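Local coordinates for putative calcium-regulated periplasmic protein (Bacteroides thetaiotaomicron, PDB 3DB7) that binds calcium ions and is probably a calcium-regulated periplasmic protein of the PepSY-like family, its precise role not established, at residues Q23-S28 with V46-G51; A79-Y84 with L114-K119. All coordinates share one frame; numbering follows the deposited sequence. Where two conformers were deposited one is given.

Interaction 1: Q23-S28 with V46-G51; sequences QHFSDS and VIFTNG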
loop_
_atom_site.group_PDB
_atom_site.type_symbol
_atom_site.label_atom_id
_atom_site.label_comp_id
_atom_site.label_asym_id
_atom_site.label_seq_id
_atom_site.Cartn_x
_atom_site.Cartn_y
_atom_site.Cartn_z
ATOM N N GLN A 23 -21.308 -11.033 8.037
ATOM C CA GLN A 23 -21.954 -9.724 7.872
ATOM C C GLN A 23 -21.840 -9.235 6.448
ATOM O O GLN A 23 -22.828 -8.773 5.832
ATOM C CB GLN A 23 -21.366 -8.692 8.807
ATOM C CG GLN A 23 -22.045 -7.313 8.704
ATOM C CD GLN A 23 -23.523 -7.392 8.994
ATOM O OE1 GLN A 23 -23.945 -8.116 9.901
ATOM N NE2 GLN A 23 -24.330 -6.678 8.194
ATOM N N HIS A 24 -20.632 -9.306 5.902
ATOM C CA HIS A 24 -20.350 -8.578 4.641
ATOM C C HIS A 24 -20.118 -9.446 3.445
ATOM O O HIS A 24 -20.151 -8.936 2.316
ATOM C CB HIS A 24 -19.132 -7.686 4.780
ATOM C CG HIS A 24 -19.266 -6.671 5.856
ATOM N ND1 HIS A 24 -20.128 -5.600 5.767
ATOM C CD2 HIS A 24 -18.660 -6.585 7.066
ATOM C CE1 HIS A 24 -20.077 -4.916 6.903
ATOM N NE2 HIS A 24 -19.150 -5.465 7.691
ATOM N N PHE A 25 -19.928 -10.739 3.666
ATOM C CA PHE A 25 -19.602 -11.658 2.568
ATOM C C PHE A 25 -20.516 -12.883 2.545
ATOM O O PHE A 25 -20.114 -13.999 2.174
ATOM C CB PHE A 25 -18.126 -12.035 2.672
ATOM C CG PHE A 25 -17.230 -10.881 2.362
ATOM C CD1 PHE A 25 -16.880 -10.625 1.046
ATOM C CD2 PHE A 25 -16.758 -10.051 3.352
ATOM C CE1 PHE A 25 -16.066 -9.554 0.733
ATOM C CE2 PHE A 25 -15.973 -8.975 3.022
ATOM C CZ PHE A 25 -15.628 -8.730 1.726
ATOM N N SER A 26 -21.776 -12.645 2.918
ATOM C CA SER A 26 -22.745 -13.731 3.084
ATOM C C SER A 26 -22.961 -14.465 1.757
ATOM O O SER A 26 -23.253 -15.668 1.774
ATOM C CB SER A 26 -24.110 -13.217 3.634
ATOM O OG SER A 26 -24.633 -12.158 2.848
ATOM N N ASP A 27 -22.716 -13.773 0.648
ATOM C CA ASP A 27 -23.053 -14.274 -0.695
ATOM C C ASP A 27 -21.844 -14.872 -1.357
ATOM O O ASP A 27 -21.904 -15.300 -2.514
ATOM C CB ASP A 27 -23.574 -13.153 -1.602
ATOM N N SER A 28 -20.732 -14.876 -0.632
ATOM C CA SER A 28 -19.470 -15.393 -1.192
ATOM C C SER A 28 -19.221 -16.748 -0.556
ATOM O O SER A 28 -19.832 -17.089 0.447
ATOM C CB SER A 28 -18.318 -14.423 -0.916
ATOM O OG SER A 28 -18.460 -13.175 -1.587
ATOM N N VAL A 46 -8.628 -14.993 4.692
ATOM C CA VAL A 46 -9.663 -15.808 4.046
ATOM C C VAL A 46 -9.804 -15.385 2.608
ATOM O O VAL A 46 -9.959 -14.205 2.339
ATOM C CB VAL A 46 -11.016 -15.713 4.835
ATOM C CG1 VAL A 46 -11.618 -14.287 4.793
ATOM C CG2 VAL A 46 -12.040 -16.771 4.363
ATOM N N ILE A 47 -9.676 -16.341 1.678
ATOM C CA ILE A 47 -9.813 -16.104 0.246
ATOM C C ILE A 47 -11.130 -16.741 -0.177
ATOM O O ILE A 47 -11.434 -17.893 0.166
ATOM C CB ILE A 47 -8.626 -16.714 -0.587
ATOM C CG1 ILE A 47 -7.283 -16.224 -0.050
ATOM C CG2 ILE A 47 -8.810 -16.416 -2.083
ATOM C CD1 ILE A 47 -6.904 -16.830 1.245
ATOM N N PHE A 48 -11.911 -16.019 -0.965
ATOM C CA PHE A 48 -13.212 -16.484 -1.421
ATOM C C PHE A 48 -13.043 -17.117 -2.805
ATOM O O PHE A 48 -11.998 -16.937 -3.456
ATOM C CB PHE A 48 -14.156 -15.303 -1.452
ATOM C CG PHE A 48 -14.439 -14.746 -0.102
ATOM C CD1 PHE A 48 -15.265 -15.432 0.808
ATOM C CD2 PHE A 48 -13.895 -13.528 0.283
ATOM C CE1 PHE A 48 -15.521 -14.899 2.070
ATOM C CE2 PHE A 48 -14.188 -13.002 1.557
ATOM C CZ PHE A 48 -14.960 -13.682 2.442
ATOM N N THR A 49 -14.044 -17.866 -3.232
ATOM C CA THR A 49 -13.923 -18.593 -4.497
ATOM C C THR A 49 -13.873 -17.658 -5.716
ATOM O O THR A 49 -13.526 -18.087 -6.813
ATOM C CB THR A 49 -15.078 -19.591 -4.635
ATOM O OG1 THR A 49 -16.327 -18.887 -4.550
ATOM C CG2 THR A 49 -14.999 -20.684 -3.551
ATOM N N ASN A 50 -14.242 -16.402 -5.534
ATOM C CA ASN A 50 -14.102 -15.394 -6.574
ATOM C C ASN A 50 -12.768 -14.664 -6.563
ATOM O O ASN A 50 -12.570 -13.732 -7.357
ATOM C CB ASN A 50 -15.234 -14.347 -6.560
ATOM C CG ASN A 50 -15.268 -13.549 -5.291
ATOM O OD1 ASN A 50 -14.341 -13.616 -4.471
ATOM N ND2 ASN A 50 -16.364 -12.779 -5.116
ATOM N N GLY A 51 -11.859 -15.074 -5.675
ATOM C CA GLY A 51 -10.522 -14.485 -5.613
ATOM C C GLY A 51 -10.376 -13.310 -4.662
ATOM O O GLY A 51 -9.284 -12.862 -4.379
HETATM O O HOH W 1 -16.685 -11.378 -2.526
#
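Phe25 and Phe48 meet ring to ring where the loop after helix 15-24 passes the end of strand 41-48. The planes are only 16° from parallel, but one ring is displaced so far along the other that little of either face is covered. The centroids are 4.8 Å apart. Phe48 reaches Phe25 with its far end. Its CE2 lies above one face of the Phe25 ring, off its centre, 3.6 Å from Phe25 CD1. Phe48 CZ sits 3.6 Å from Phe25 CB, at the root of that side chain. Both phenylalanines carry CG anti to the carbonyl carbon (chi1 -69° for Phe25 and -66° for Phe48), which lays each ring beside its own backbone N and turned to the other segment.

Ser28 packs beside the Phe48 ring close to its attachment, at CD1 and CG. Its CB lies 3.6 Å from Phe48 CD1, in an oblique approach. The Ser28 hydroxyl lies in the plane of the Phe25 ring, at its edge. A water joins Ser28 OG, at 2.7 Å, to Asn50 ND2, at 3.0 Å, and accepts from the amide. Asn50 OD1 takes the backbone N-H of Asn52, so both ends of the amide are engaged and its rotation is probably fixed. Type I turns at Phe25-Ser28 and Phe48-Gly51 shape the two backbones. Val30 also touches Phe48, while Phe20, Val54 and Cys67 touch Phe25.

With no direct hydrogen bond between the segments, this helix-end turn rests on the antiparallel sheet by apolar packing, and a single water joins the polar groups at the more exposed edge.

Interaction 2: A79-Y84 with L114-K119; sequences AAIQKY and LKFDLK
Ile81 lies on the Phe116 ring and seats helix 79-88 on strand 113-117. This is helix-on-sheet packing in the PepSY-like fold, the helix running roughly antiparallel to the strand. Ile81 CG1 stands over the centre of one face, 3.8 Å from the ring centroid and 10° off the normal, a CH-pi contact. Ile81 CD1 reaches along to Phe116 CD1 at 3.8 Å, and Ile81 CG2 touches Phe116 CE1. Both branches of the isoleucine thus bear on one ring. This is the tight, buried part. Tyr104 and Val106 of the next strand also touch Ile81.

Tyr84 meets the same phenylalanine differently. The Phe116 edge points toward the Tyr84 face in an offset edge-to-face pair, with planes at 78° and centroids 5.7 Å apart. The tyrosine CG is anti to the backbone N (chi1 -170°), which carries its ring past the phenylalanine toward Leu114. Tyr84 CD2 lies 4.0 Å from Leu114 CD1. This side is looser, and Tyr84 remains partly exposed. Leu122 and Ile125 also pack on it, as does Gly1 of the second subunit.

Between these segments the helix is seated by dispersion and ring contacts alone, with Phe116 presenting a face to one residue and an edge to another.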
loop_
_atom_site.group_PDB
_atom_site.type_symbol
_atom_site.label_atom_id
_atom_site.label_comp_id
_atom_site.label_asym_id
_atom_site.label_seq_id
_atom_site.Cartn_x
_atom_site.Cartn_y
_atom_site.Cartn_z
ATOM N N ALA A 79 -17.704 6.575 6.301
ATOM C CA ALA A 79 -18.546 7.472 5.532
ATOM C C ALA A 79 -17.778 8.616 4.921
ATOM O O ALA A 79 -18.035 9.017 3.785
ATOM C CB ALA A 79 -19.708 8.019 6.422
ATOM N N ALA A 80 -16.815 9.169 5.638
ATOM C CA ALA A 80 -16.114 10.337 5.107
ATOM C C ALA A 80 -15.271 9.934 3.899
ATOM O O ALA A 80 -15.129 10.673 2.933
ATOM C CB ALA A 80 -15.174 10.988 6.148
ATOM N N ILE A 81 -14.773 8.699 3.917
ATOM C CA ILE A 81 -13.945 8.225 2.784
ATOM C C ILE A 81 -14.870 7.926 1.576
ATOM O O ILE A 81 -14.597 8.284 0.439
ATOM C CB ILE A 81 -13.124 7.009 3.168
ATOM C CG1 ILE A 81 -12.042 7.436 4.171
ATOM C CG2 ILE A 81 -12.509 6.320 1.943
ATOM C CD1 ILE A 81 -11.156 6.282 4.766
ATOM N N GLN A 82 -16.029 7.333 1.849
ATOM C CA GLN A 82 -17.008 7.014 0.799
ATOM C C GLN A 82 -17.493 8.291 0.112
ATOM O O GLN A 82 -17.650 8.377 -1.101
ATOM C CB GLN A 82 -18.147 6.207 1.399
ATOM C CG GLN A 82 -19.291 5.954 0.449
ATOM C CD GLN A 82 -18.965 5.045 -0.722
ATOM O OE1 GLN A 82 -17.797 4.647 -0.937
ATOM N NE2 GLN A 82 -19.992 4.729 -1.514
ATOM N N LYS A 83 -17.674 9.349 0.906
ATOM C CA LYS A 83 -18.091 10.610 0.356
ATOM C C LYS A 83 -16.987 11.210 -0.481
ATOM O O LYS A 83 -17.273 11.684 -1.555
ATOM C CB LYS A 83 -18.537 11.615 1.417
ATOM C CG LYS A 83 -19.009 12.923 0.827
ATOM C CD LYS A 83 -19.694 13.811 1.798
ATOM C CE LYS A 83 -19.981 15.142 1.209
ATOM N NZ LYS A 83 -20.735 16.081 2.162
ATOM N N TYR A 84 -15.726 11.170 -0.016
ATOM C CA TYR A 84 -14.627 11.700 -0.817
ATOM C C TYR A 84 -14.544 10.977 -2.169
ATOM O O TYR A 84 -14.367 11.591 -3.223
ATOM C CB TYR A 84 -13.267 11.578 -0.038
ATOM C CG TYR A 84 -12.154 12.299 -0.698
ATOM C CD1 TYR A 84 -11.938 13.609 -0.411
ATOM C CD2 TYR A 84 -11.406 11.692 -1.709
ATOM C CE1 TYR A 84 -10.998 14.332 -1.091
ATOM C CE2 TYR A 84 -10.444 12.404 -2.343
ATOM C CZ TYR A 84 -10.255 13.729 -2.036
ATOM O OH TYR A 84 -9.335 14.513 -2.741
ATOM N N LEU A 114 -5.563 6.351 -2.540
ATOM C CA LEU A 114 -5.741 7.451 -1.621
ATOM C C LEU A 114 -5.373 6.995 -0.235
ATOM O O LEU A 114 -5.574 5.834 0.092
ATOM C CB LEU A 114 -7.228 7.860 -1.599
ATOM C CG LEU A 114 -7.905 8.188 -2.935
ATOM C CD1 LEU A 114 -9.387 8.398 -2.707
ATOM C CD2 LEU A 114 -7.236 9.374 -3.601
ATOM N N LYS A 115 -4.802 7.871 0.549
ATOM C CA LYS A 115 -4.543 7.594 1.967
ATOM C C LYS A 115 -5.185 8.674 2.785
ATOM O O LYS A 115 -5.152 9.854 2.436
ATOM C CB LYS A 115 -3.041 7.549 2.218
ATOM C CG LYS A 115 -2.376 6.330 1.601
ATOM C CD LYS A 115 -0.835 6.294 1.804
ATOM C CE LYS A 115 -0.474 6.178 3.214
ATOM N NZ LYS A 115 1.070 6.089 3.400
ATOM N N PHE A 116 -5.720 8.250 3.920
ATOM C CA PHE A 116 -6.402 9.148 4.876
ATOM C C PHE A 116 -5.827 8.864 6.268
ATOM O O PHE A 116 -5.552 7.687 6.615
ATOM C CB PHE A 116 -7.897 8.899 4.906
ATOM C CG PHE A 116 -8.555 9.098 3.601
ATOM C CD1 PHE A 116 -8.566 8.083 2.641
ATOM C CD2 PHE A 116 -9.200 10.299 3.316
ATOM C CE1 PHE A 116 -9.192 8.282 1.418
ATOM C CE2 PHE A 116 -9.843 10.480 2.115
ATOM C CZ PHE A 116 -9.837 9.488 1.170
ATOM N N ASP A 117 -5.728 9.877 7.106
ATOM C CA ASP A 117 -5.434 9.616 8.508
ATOM C C ASP A 117 -6.695 9.068 9.182
ATOM O O ASP A 117 -7.748 8.880 8.559
ATOM C CB ASP A 117 -4.804 10.862 9.197
ATOM C CG ASP A 117 -5.793 12.004 9.424
ATOM O OD1 ASP A 117 -7.021 11.797 9.294
ATOM O OD2 ASP A 117 -5.308 13.145 9.714
ATOM N N LEU A 118 -6.559 8.758 10.463
ATOM C CA LEU A 118 -7.648 8.083 11.166
ATOM C C LEU A 118 -8.807 9.027 11.456
ATOM O O LEU A 118 -9.890 8.567 11.899
ATOM C CB LEU A 118 -7.131 7.340 12.428
ATOM C CG LEU A 118 -6.228 6.126 12.157
ATOM C CD1 LEU A 118 -5.963 5.321 13.465
ATOM C CD2 LEU A 118 -6.797 5.232 11.104
ATOM N N LYS A 119 -8.598 10.318 11.234
ATOM C CA LYS A 119 -9.681 11.282 11.312
ATOM C C LYS A 119 -10.218 11.619 9.921
ATOM O O LYS A 119 -10.947 12.577 9.738
ATOM C CB LYS A 119 -9.233 12.538 12.065
ATOM C CG LYS A 119 -8.851 12.244 13.515
ATOM C CD LYS A 119 -8.043 13.371 14.118
ATOM C CE LYS A 119 -7.458 13.003 15.493
ATOM N NZ LYS A 119 -6.272 13.856 15.788
#

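Overall arrangement
Interaction 1 packs the loop after helix 15-24, and interaction 2 helix 79-88, onto the same antiparallel sheet. They lie on opposite sides of the chain's centre. Their centres are 24 Å apart and their nearest atoms about 12 Å apart, so they do not touch. Glu36, Glu45, Glu55 and Glu64 bind calcium in this chain. The Phe48 side chain is about 13 Å from a bound calcium ion, and that of Leu114 about 9 Å from one. The Leu114 side chain is also about 7 Å from that of Glu105, a known calcium ligand with no ion bound to this chain in the model. Neither contact supplies a calcium ligand. Both are mainly apolar packing, and interaction 2 also borders the second subunit.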